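Local coordinates for protein 2-C-methyl-D-erythritol 4-phosphate cytidylyltransferase (PDB 1VGW) that probably catalyses the transfer of a cytidylyl group from CTP to 2-C-methyl-D-erythritol 4-phosphate, releasing diphosphate, in the DXP pathway of isoprenoid biosynthesis, at residues R5-L10 against N106-D111; E45-V50 against A121-I126; G130-G135 against R202-Q207. All coordinates share one frame; numbering follows the deposited sequence.

Contact 1. Residues R5-L10 against N106-D111; sequences RKNIAL and NILVHD
Lys6 O receives the backbone N-H of Asn106 at 2.9 Å (Asn106 N to Lys6 O), the first of five backbone bonds that join segment 5-10 to segment 106-111. Asn106 O then takes the N-H of Ile8, and Ile8 O takes that of Leu108 at 2.8 Å (Leu108 N to Ile8 O). Leu108 O accepts Leu10 N along an almost straight N-H line (176°), and Leu10 O closes the series on His110 N. On the far edges, Asn7 bonds to Asp51, Ala9 to Leu52 and Val54, Ile107 to Phe172 and Val109 to Gln170; Lys6 N goes to Asp105 OD1. This is parallel pairing within the central sheet of a Rossmann-like GT-A nucleotidyltransferase fold, the two strands set at 29°. At its N-terminal end the amides of Asn7 and Asn106 lie side by side, their planes 17° apart. Asn106 ND2 gives a weak bond to Asn7 OD1 (3.3 Å) and a further one to Gly130 O, while Asn7 ND2 turns to Ala49 O. Asn106 OD1 is bonded by a water, 2.9 Å away, that also accepts from Arg5 NH1; Arg5 NH1 and NH2 reach Gly130 O and Asn131 OD1 as well. On the opposite face from the asparagines, Ile107 CG2 packs against Leu10 CD2 at 4.0 Å, with Ile8 CD1 and Ile107 CD1 meeting more loosely on the face packed against helix 84-98.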
loop_
_atom_site.group_PDB
_atom_site.type_symbol
_atom_site.label_atom_id
_atom_site.label_comp_id
_atom_site.label_asym_id
_atom_site.label_seq_id
_atom_site.Cartn_x
_atom_site.Cartn_y
_atom_site.Cartn_z
ATOM N N ARG B 5 32.135 12.891 1.459
ATOM C CA ARG B 5 30.870 13.418 2.006
ATOM C C ARG B 5 30.240 12.281 2.846
ATOM O O ARG B 5 30.293 11.121 2.436
ATOM C CB ARG B 5 29.946 13.829 0.837
ATOM C CG ARG B 5 29.947 15.339 0.599
ATOM C CD ARG B 5 29.154 15.840 -0.594
ATOM N NE ARG B 5 29.497 15.165 -1.830
ATOM C CZ ARG B 5 28.853 14.226 -2.470
ATOM N NH1 ARG B 5 27.681 13.806 -1.996
ATOM N NH2 ARG B 5 29.312 13.670 -3.576
ATOM N N LYS B 6 29.745 12.584 4.040
ATOM C CA LYS B 6 29.200 11.584 4.933
ATOM C C LYS B 6 27.715 11.276 4.784
ATOM O O LYS B 6 26.898 12.134 4.427
ATOM C CB LYS B 6 29.428 12.021 6.397
ATOM C CG LYS B 6 30.888 12.006 6.823
ATOM C CD LYS B 6 30.964 12.762 8.166
ATOM C CE LYS B 6 32.403 13.069 8.561
ATOM N NZ LYS B 6 32.414 14.209 9.564
ATOM N N ASN B 7 27.377 10.055 5.221
ATOM C CA ASN B 7 25.977 9.579 5.225
ATOM C C ASN B 7 25.541 9.327 6.672
ATOM O O ASN B 7 26.090 8.384 7.288
ATOM C CB ASN B 7 25.901 8.284 4.428
ATOM C CG ASN B 7 25.957 8.574 2.939
ATOM O OD1 ASN B 7 25.200 9.438 2.478
ATOM N ND2 ASN B 7 26.803 7.854 2.236
ATOM N N ILE B 8 24.665 10.166 7.199
ATOM C CA ILE B 8 24.214 10.052 8.580
ATOM C C ILE B 8 22.732 9.728 8.754
ATOM O O ILE B 8 21.846 10.516 8.363
ATOM C CB ILE B 8 24.515 11.366 9.337
ATOM C CG1 ILE B 8 26.011 11.744 9.209
ATOM C CG2 ILE B 8 24.138 11.309 10.800
ATOM C CD1 ILE B 8 26.242 13.206 9.535
ATOM N N ALA B 9 22.397 8.615 9.401
ATOM C CA ALA B 9 20.977 8.254 9.633
ATOM C C ALA B 9 20.391 8.982 10.824
ATOM O O ALA B 9 21.065 9.097 11.885
ATOM C CB ALA B 9 20.805 6.758 9.850
ATOM N N LEU B 10 19.199 9.556 10.657
ATOM C CA LEU B 10 18.564 10.250 11.820
ATOM C C LEU B 10 17.156 9.639 12.003
ATOM O O LEU B 10 16.337 9.541 11.078
ATOM C CB LEU B 10 18.526 11.742 11.636
ATOM C CG LEU B 10 17.807 12.658 12.571
ATOM C CD1 LEU B 10 18.479 12.710 13.946
ATOM C CD2 LEU B 10 17.710 14.117 12.061
ATOM N N ASN B 106 25.067 14.273 3.947
ATOM C CA ASN B 106 23.699 13.816 3.822
ATOM C C ASN B 106 23.059 13.340 5.138
ATOM O O ASN B 106 23.679 12.601 5.930
ATOM C CB ASN B 106 23.672 12.659 2.795
ATOM C CG ASN B 106 24.099 13.050 1.418
ATOM O OD1 ASN B 106 23.694 14.082 0.873
ATOM N ND2 ASN B 106 24.934 12.240 0.742
ATOM N N ILE B 107 21.814 13.741 5.389
ATOM C CA ILE B 107 21.056 13.285 6.605
ATOM C C ILE B 107 19.901 12.384 6.134
ATOM O O ILE B 107 19.123 12.881 5.267
ATOM C CB ILE B 107 20.423 14.471 7.300
ATOM C CG1 ILE B 107 21.406 15.583 7.660
ATOM C CG2 ILE B 107 19.574 14.077 8.515
ATOM C CD1 ILE B 107 22.500 15.207 8.633
ATOM N N LEU B 108 19.889 11.097 6.435
ATOM C CA LEU B 108 18.786 10.209 5.995
ATOM C C LEU B 108 17.727 10.076 7.111
ATOM O O LEU B 108 18.039 9.442 8.138
ATOM C CB LEU B 108 19.312 8.831 5.639
ATOM C CG LEU B 108 20.071 8.642 4.341
ATOM C CD1 LEU B 108 21.522 9.218 4.446
ATOM C CD2 LEU B 108 20.195 7.174 3.988
ATOM N N VAL B 109 16.594 10.739 7.024
ATOM C CA VAL B 109 15.540 10.752 8.045
ATOM C C VAL B 109 14.608 9.542 7.910
ATOM O O VAL B 109 13.911 9.371 6.930
ATOM C CB VAL B 109 14.751 12.057 8.086
ATOM C CG1 VAL B 109 13.914 12.250 9.371
ATOM C CG2 VAL B 109 15.664 13.309 8.013
ATOM N N HIS B 110 14.664 8.614 8.878
ATOM C CA HIS B 110 13.883 7.375 8.781
ATOM C C HIS B 110 12.904 7.147 9.935
ATOM O O HIS B 110 13.282 7.394 11.069
ATOM C CB HIS B 110 14.824 6.166 8.765
ATOM C CG HIS B 110 14.180 4.881 8.368
ATOM N ND1 HIS B 110 13.659 4.659 7.118
ATOM C CD2 HIS B 110 13.978 3.732 9.063
ATOM C CE1 HIS B 110 13.148 3.415 7.052
ATOM N NE2 HIS B 110 13.350 2.849 8.227
ATOM N N ASP B 111 11.706 6.671 9.617
ATOM C CA ASP B 111 10.690 6.366 10.682
ATOM C C ASP B 111 11.148 5.216 11.602
ATOM O O ASP B 111 11.604 4.186 11.106
ATOM C CB ASP B 111 9.429 5.880 9.984
ATOM C CG ASP B 111 8.601 6.933 9.301
ATOM O OD1 ASP B 111 8.058 6.615 8.217
ATOM O OD2 ASP B 111 8.481 8.056 9.796
HETATM O O HOH W 1 25.898 15.454 -0.333
#

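Contact 2. Residues E45-V50 against A121-I126; sequences ERHEAV and ALARLI
The turn that leads from helix 36-45 into strand 52-56, part of a beta-alpha-beta crossover between the parallel strands 7-12 and 52-56, rests here on helix 119-129. His47 to Val50 form a type I beta turn, closed by Val50 N to His47 O at 3.2 Å, which presents His47 and Ala49 to the helix. Leu122 and Ile126, one helical turn apart, are the main residues that receive them, and the contact across is made by van der Waals packing.

Methyl CD2 of Leu122 stands over one face of the His47 imidazole in a CH-pi contact, 3.7 Å from the centroid and 25° off the normal. It is displaced toward the ring's rim, nearest ND1 at 3.4 Å from Leu122 CD2. With CG anti to the backbone N (chi1 -156°), the His47 side chain extends toward the helix; it and the Leu122 side chain run alongside each other, pointing opposite ways. Farther along the ring, CE1 lies 3.9 Å from the backbone N of Ala123, and NE2 approaches the methyl of Ala123.

Beside the ring, Ile126 offers the end of its longer branch: CD1 meets Ala49 CB at 4.0 Å and Val50 CG2 at 4.2 Å. Its other branch, CG2, also lies near Ala49 CB. Val50 CG2 reaches Leu122 CD2 more loosely, so the leucine methyl is shared between histidine and valine. Behind the interface Leu122, Leu125 and Ile126 pack on Leu108. Helix-to-connection packing over one face of a central mixed sheet is the layered alpha/beta arrangement of a Rossmann-like nucleotidyltransferase fold.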
loop_
_atom_site.group_PDB
_atom_site.type_symbol
_atom_site.label_atom_id
_atom_site.label_comp_id
_atom_site.label_asym_id
_atom_site.label_seq_id
_atom_site.Cartn_x
_atom_site.Cartn_y
_atom_site.Cartn_z
ATOM N N GLU B 45 23.445 0.158 11.102
ATOM C CA GLU B 45 24.724 -0.211 11.670
ATOM C C GLU B 45 25.449 -1.266 10.862
ATOM O O GLU B 45 26.694 -1.211 10.808
ATOM C CB GLU B 45 24.627 -0.588 13.136
ATOM C CG GLU B 45 24.246 0.655 13.987
ATOM C CD GLU B 45 25.514 1.387 14.409
ATOM O OE1 GLU B 45 25.631 2.608 14.187
ATOM O OE2 GLU B 45 26.402 0.711 14.984
ATOM N N ARG B 46 24.750 -2.114 10.115
ATOM C CA ARG B 46 25.426 -3.097 9.284
ATOM C C ARG B 46 25.649 -2.649 7.856
ATOM O O ARG B 46 26.151 -3.426 7.015
ATOM C CB ARG B 46 24.650 -4.426 9.301
ATOM C CG ARG B 46 23.676 -4.636 8.172
ATOM C CD ARG B 46 23.203 -6.106 8.101
ATOM N NE ARG B 46 21.963 -6.268 8.863
ATOM C CZ ARG B 46 21.833 -6.171 10.174
ATOM N NH1 ARG B 46 22.883 -5.915 10.960
ATOM N NH2 ARG B 46 20.639 -6.282 10.738
ATOM N N HIS B 47 25.222 -1.460 7.483
ATOM C CA HIS B 47 25.347 -0.985 6.108
ATOM C C HIS B 47 26.624 -0.196 5.923
ATOM O O HIS B 47 26.838 0.849 6.554
ATOM C CB HIS B 47 24.120 -0.122 5.764
ATOM C CG HIS B 47 23.881 -0.073 4.288
ATOM N ND1 HIS B 47 22.940 -0.885 3.679
ATOM C CD2 HIS B 47 24.470 0.644 3.317
ATOM C CE1 HIS B 47 22.970 -0.671 2.371
ATOM N NE2 HIS B 47 23.892 0.256 2.128
ATOM N N GLU B 48 27.480 -0.677 5.040
ATOM C CA GLU B 48 28.793 -0.109 4.817
ATOM C C GLU B 48 28.865 1.371 4.505
ATOM O O GLU B 48 29.731 2.078 5.048
ATOM C CB GLU B 48 29.524 -0.938 3.735
ATOM C CG GLU B 48 29.515 -2.423 4.055
ATOM C CD GLU B 48 30.374 -3.241 3.103
ATOM O OE1 GLU B 48 31.522 -3.574 3.489
ATOM O OE2 GLU B 48 29.917 -3.563 1.983
ATOM N N ALA B 49 27.921 1.901 3.732
ATOM C CA ALA B 49 27.932 3.286 3.332
ATOM C C ALA B 49 27.442 4.268 4.360
ATOM O O ALA B 49 27.495 5.474 4.071
ATOM C CB ALA B 49 27.077 3.449 2.048
ATOM N N VAL B 50 26.938 3.833 5.498
ATOM C CA VAL B 50 26.408 4.747 6.523
ATOM C C VAL B 50 27.528 4.985 7.499
ATOM O O VAL B 50 28.152 4.017 7.917
ATOM C CB VAL B 50 25.163 4.139 7.197
ATOM C CG1 VAL B 50 24.667 4.908 8.422
ATOM C CG2 VAL B 50 24.040 4.079 6.166
ATOM N N ALA B 121 17.414 -1.491 -0.935
ATOM C CA ALA B 121 16.675 -0.250 -1.121
ATOM C C ALA B 121 17.469 0.942 -0.573
ATOM O O ALA B 121 17.457 2.036 -1.112
ATOM C CB ALA B 121 15.298 -0.322 -0.472
ATOM N N LEU B 122 18.174 0.693 0.530
ATOM C CA LEU B 122 19.005 1.705 1.170
ATOM C C LEU B 122 20.168 2.080 0.244
ATOM O O LEU B 122 20.413 3.285 0.046
ATOM C CB LEU B 122 19.493 1.233 2.515
ATOM C CG LEU B 122 20.328 2.114 3.399
ATOM C CD1 LEU B 122 19.676 3.447 3.709
ATOM C CD2 LEU B 122 20.710 1.428 4.708
ATOM N N ALA B 123 20.809 1.076 -0.349
ATOM C CA ALA B 123 21.897 1.254 -1.274
ATOM C C ALA B 123 21.488 2.121 -2.463
ATOM O O ALA B 123 22.197 3.096 -2.780
ATOM C CB ALA B 123 22.446 -0.084 -1.762
ATOM N N ARG B 124 20.369 1.814 -3.112
ATOM C CA ARG B 124 19.864 2.639 -4.217
ATOM C C ARG B 124 19.651 4.096 -3.803
ATOM O O ARG B 124 20.042 5.028 -4.518
ATOM C CB ARG B 124 18.507 2.086 -4.667
ATOM C CG ARG B 124 18.531 1.259 -5.929
ATOM C CD ARG B 124 17.182 1.292 -6.627
ATOM N NE ARG B 124 16.103 0.881 -5.768
ATOM C CZ ARG B 124 15.797 -0.327 -5.335
ATOM N NH1 ARG B 124 14.732 -0.476 -4.550
ATOM N NH2 ARG B 124 16.528 -1.381 -5.652
ATOM N N LEU B 125 19.051 4.351 -2.641
ATOM C CA LEU B 125 18.853 5.744 -2.217
ATOM C C LEU B 125 20.170 6.475 -2.062
ATOM O O LEU B 125 20.292 7.665 -2.370
ATOM C CB LEU B 125 18.064 5.790 -0.915
ATOM C CG LEU B 125 17.808 7.114 -0.228
ATOM C CD1 LEU B 125 16.853 7.984 -1.068
ATOM C CD2 LEU B 125 17.227 6.918 1.183
ATOM N N ILE B 126 21.151 5.831 -1.416
ATOM C CA ILE B 126 22.436 6.456 -1.166
ATOM C C ILE B 126 23.139 6.739 -2.499
ATOM O O ILE B 126 23.631 7.852 -2.658
ATOM C CB ILE B 126 23.340 5.640 -0.254
ATOM C CG1 ILE B 126 22.884 5.794 1.213
ATOM C CG2 ILE B 126 24.818 6.028 -0.344
ATOM C CD1 ILE B 126 23.223 4.532 2.036
#

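Contact 3. Residues G130-G135 against R202-Q207; sequences GNAAEG and RPLLIQ
Gly135 O accepts the backbone N-H of Leu204 at 2.9 Å (Leu204 N to Gly135 O), the one hydrogen bond between the segments. The N-H points well at the oxygen (167°), but the C=O...N angle is 135°. Its acceptor sits at the end of a type I beta turn, Ala132 to Gly135, closed by Gly135 N to Ala132 O at 3.1 Å. Gly135 leaves that turn with a positive phi and carries the chain into strand 136-141, so the bond marks the start of the parallel pairing with strand 204-207.

Around this bond the turn presses on Arg202, Pro203 and Leu204. The carbonyl oxygens of Glu134 and Gly135 both face Pro203 CA, and the proline ring lies close by, with CB 3.7 Å from Glu134 O. Glu134 folds back over the same place. Its CG is set between the backbone N and the carbonyl carbon (chi1 66°), and the chain bends again at the next torsion; CG thereby comes 3.3 Å from Arg202 O. The carboxylate crosses the leucine side chain at a slant, its OE2 3.8 Å from Leu204 CD2. The other leucine methyl, CD1, packs on Ala132 CB at 4.0 Å, so the two methyls of Leu204 meet different residues of the turn.

Beyond the bond, Leu204 and Ile206 continue the backbone ladder to strand 136-141 through Ile137 and Ala139. Gln153 of the second subunit packs on both Glu134 and Leu204, and backbone bonds from Pro203 and Leu205 also go to that subunit. Within the chain, Pro203 lies against helix 192-197, while Ile206 packs on helix 119-129 and Leu138 of strand 136-141.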
loop_
_atom_site.group_PDB
_atom_site.type_symbol
_atom_site.label_atom_id
_atom_site.label_comp_id
_atom_site.label_asym_id
_atom_site.label_seq_id
_atom_site.Cartn_x
_atom_site.Cartn_y
_atom_site.Cartn_z
ATOM N N GLY B 130 22.224 10.311 -2.936
ATOM C CA GLY B 130 23.395 10.651 -2.179
ATOM C C GLY B 130 24.380 11.581 -2.903
ATOM O O GLY B 130 25.159 12.255 -2.218
ATOM N N ASN B 131 24.336 11.621 -4.225
ATOM C CA ASN B 131 25.181 12.417 -5.060
ATOM C C ASN B 131 24.434 13.439 -5.917
ATOM O O ASN B 131 24.942 13.792 -6.976
ATOM C CB ASN B 131 26.031 11.545 -6.024
ATOM C CG ASN B 131 27.015 10.674 -5.270
ATOM O OD1 ASN B 131 27.940 11.172 -4.620
ATOM N ND2 ASN B 131 26.824 9.368 -5.355
ATOM N N ALA B 132 23.252 13.850 -5.523
ATOM C CA ALA B 132 22.495 14.864 -6.247
ATOM C C ALA B 132 22.231 15.979 -5.232
ATOM O O ALA B 132 21.613 15.617 -4.205
ATOM C CB ALA B 132 21.169 14.312 -6.749
ATOM N N ALA B 133 22.515 17.238 -5.534
ATOM C CA ALA B 133 22.309 18.284 -4.534
ATOM C C ALA B 133 20.866 18.406 -4.054
ATOM O O ALA B 133 20.593 18.934 -2.953
ATOM C CB ALA B 133 22.852 19.632 -5.042
ATOM N N GLU B 134 19.899 18.074 -4.899
ATOM C CA GLU B 134 18.494 18.169 -4.565
ATOM C C GLU B 134 17.947 17.033 -3.681
ATOM O O GLU B 134 16.828 17.161 -3.185
ATOM C CB GLU B 134 17.583 18.303 -5.801
ATOM C CG GLU B 134 17.539 17.110 -6.708
ATOM C CD GLU B 134 18.608 17.052 -7.777
ATOM O OE1 GLU B 134 19.797 17.343 -7.489
ATOM O OE2 GLU B 134 18.305 16.674 -8.944
ATOM N N GLY B 135 18.717 16.026 -3.328
ATOM C CA GLY B 135 18.237 14.982 -2.436
ATOM C C GLY B 135 17.193 14.113 -3.134
ATOM O O GLY B 135 16.966 14.285 -4.339
ATOM N N ARG B 202 13.391 20.390 -6.346
ATOM C CA ARG B 202 12.664 19.191 -6.677
ATOM C C ARG B 202 13.447 17.917 -6.389
ATOM O O ARG B 202 14.263 17.489 -7.242
ATOM C CB ARG B 202 12.370 19.214 -8.184
ATOM C CG ARG B 202 11.423 20.361 -8.628
ATOM C CD ARG B 202 11.100 20.059 -10.108
ATOM N NE ARG B 202 9.848 20.614 -10.538
ATOM C CZ ARG B 202 9.279 20.270 -11.707
ATOM N NH1 ARG B 202 9.843 19.379 -12.492
ATOM N NH2 ARG B 202 8.164 20.883 -12.046
ATOM N N PRO B 203 13.136 17.193 -5.315
ATOM C CA PRO B 203 13.911 15.985 -4.966
ATOM C C PRO B 203 13.670 14.842 -5.913
ATOM O O PRO B 203 12.616 14.793 -6.566
ATOM C CB PRO B 203 13.497 15.668 -3.546
ATOM C CG PRO B 203 12.944 16.937 -3.013
ATOM C CD PRO B 203 12.235 17.576 -4.209
ATOM N N LEU B 204 14.648 13.944 -6.077
ATOM C CA LEU B 204 14.434 12.786 -6.958
ATOM C C LEU B 204 13.459 11.797 -6.299
ATOM O O LEU B 204 13.327 11.767 -5.065
ATOM C CB LEU B 204 15.746 12.038 -7.252
ATOM C CG LEU B 204 16.960 12.764 -7.761
ATOM C CD1 LEU B 204 18.201 11.866 -7.754
ATOM C CD2 LEU B 204 16.765 13.243 -9.199
ATOM N N LEU B 205 12.819 10.954 -7.096
ATOM C CA LEU B 205 11.983 9.869 -6.592
ATOM C C LEU B 205 12.738 8.549 -6.917
ATOM O O LEU B 205 12.948 8.259 -8.101
ATOM C CB LEU B 205 10.595 9.777 -7.216
ATOM C CG LEU B 205 9.554 10.784 -6.753
ATOM C CD1 LEU B 205 8.493 11.000 -7.822
ATOM C CD2 LEU B 205 8.905 10.410 -5.427
ATOM N N ILE B 206 13.123 7.824 -5.878
ATOM C CA ILE B 206 13.832 6.537 -6.021
ATOM C C ILE B 206 12.912 5.388 -5.562
ATOM O O ILE B 206 12.136 5.461 -4.595
ATOM C CB ILE B 206 15.115 6.577 -5.209
ATOM C CG1 ILE B 206 16.121 7.579 -5.884
ATOM C CG2 ILE B 206 15.797 5.261 -4.997
ATOM C CD1 ILE B 206 16.321 8.766 -4.943
ATOM N N GLN B 207 12.888 4.318 -6.323
ATOM C CA GLN B 207 12.063 3.159 -6.097
ATOM C C GLN B 207 12.291 2.533 -4.740
ATOM O O GLN B 207 13.408 2.155 -4.394
ATOM C CB GLN B 207 12.264 2.118 -7.198
ATOM C CG GLN B 207 11.496 0.854 -7.041
ATOM C CD GLN B 207 9.985 0.927 -7.086
ATOM O OE1 GLN B 207 9.330 1.759 -7.754
ATOM N NE2 GLN B 207 9.384 -0.034 -6.376
#

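Overall arrangement
Contacts 1 and 3 lie on the same mixed sheet, their centres about 13 Å apart; contact 2 is set on helix 119-129, which follows strand 106-109 and packs on it. Contacts 1 and 2, centres about 10 Å apart, meet where Leu108 CD2 packs on Leu122 CD1 (3.8 Å) and Asn7 ND2 probably bonds Ala49 O (3.1 Å). Gly130 O of contact 3 lies 3.0 Å from both Asn106 ND2 and Arg5 NH1 of contact 1, probable hydrogen bonds; Gln207 O accepts from Arg124 NH1 of contact 2 at 2.9 Å. Only contact 1 nears the predicted substrate site: Asp111 packs on Lys214, thought to position MEP, whose side chain lies about 8 Å from that of His110.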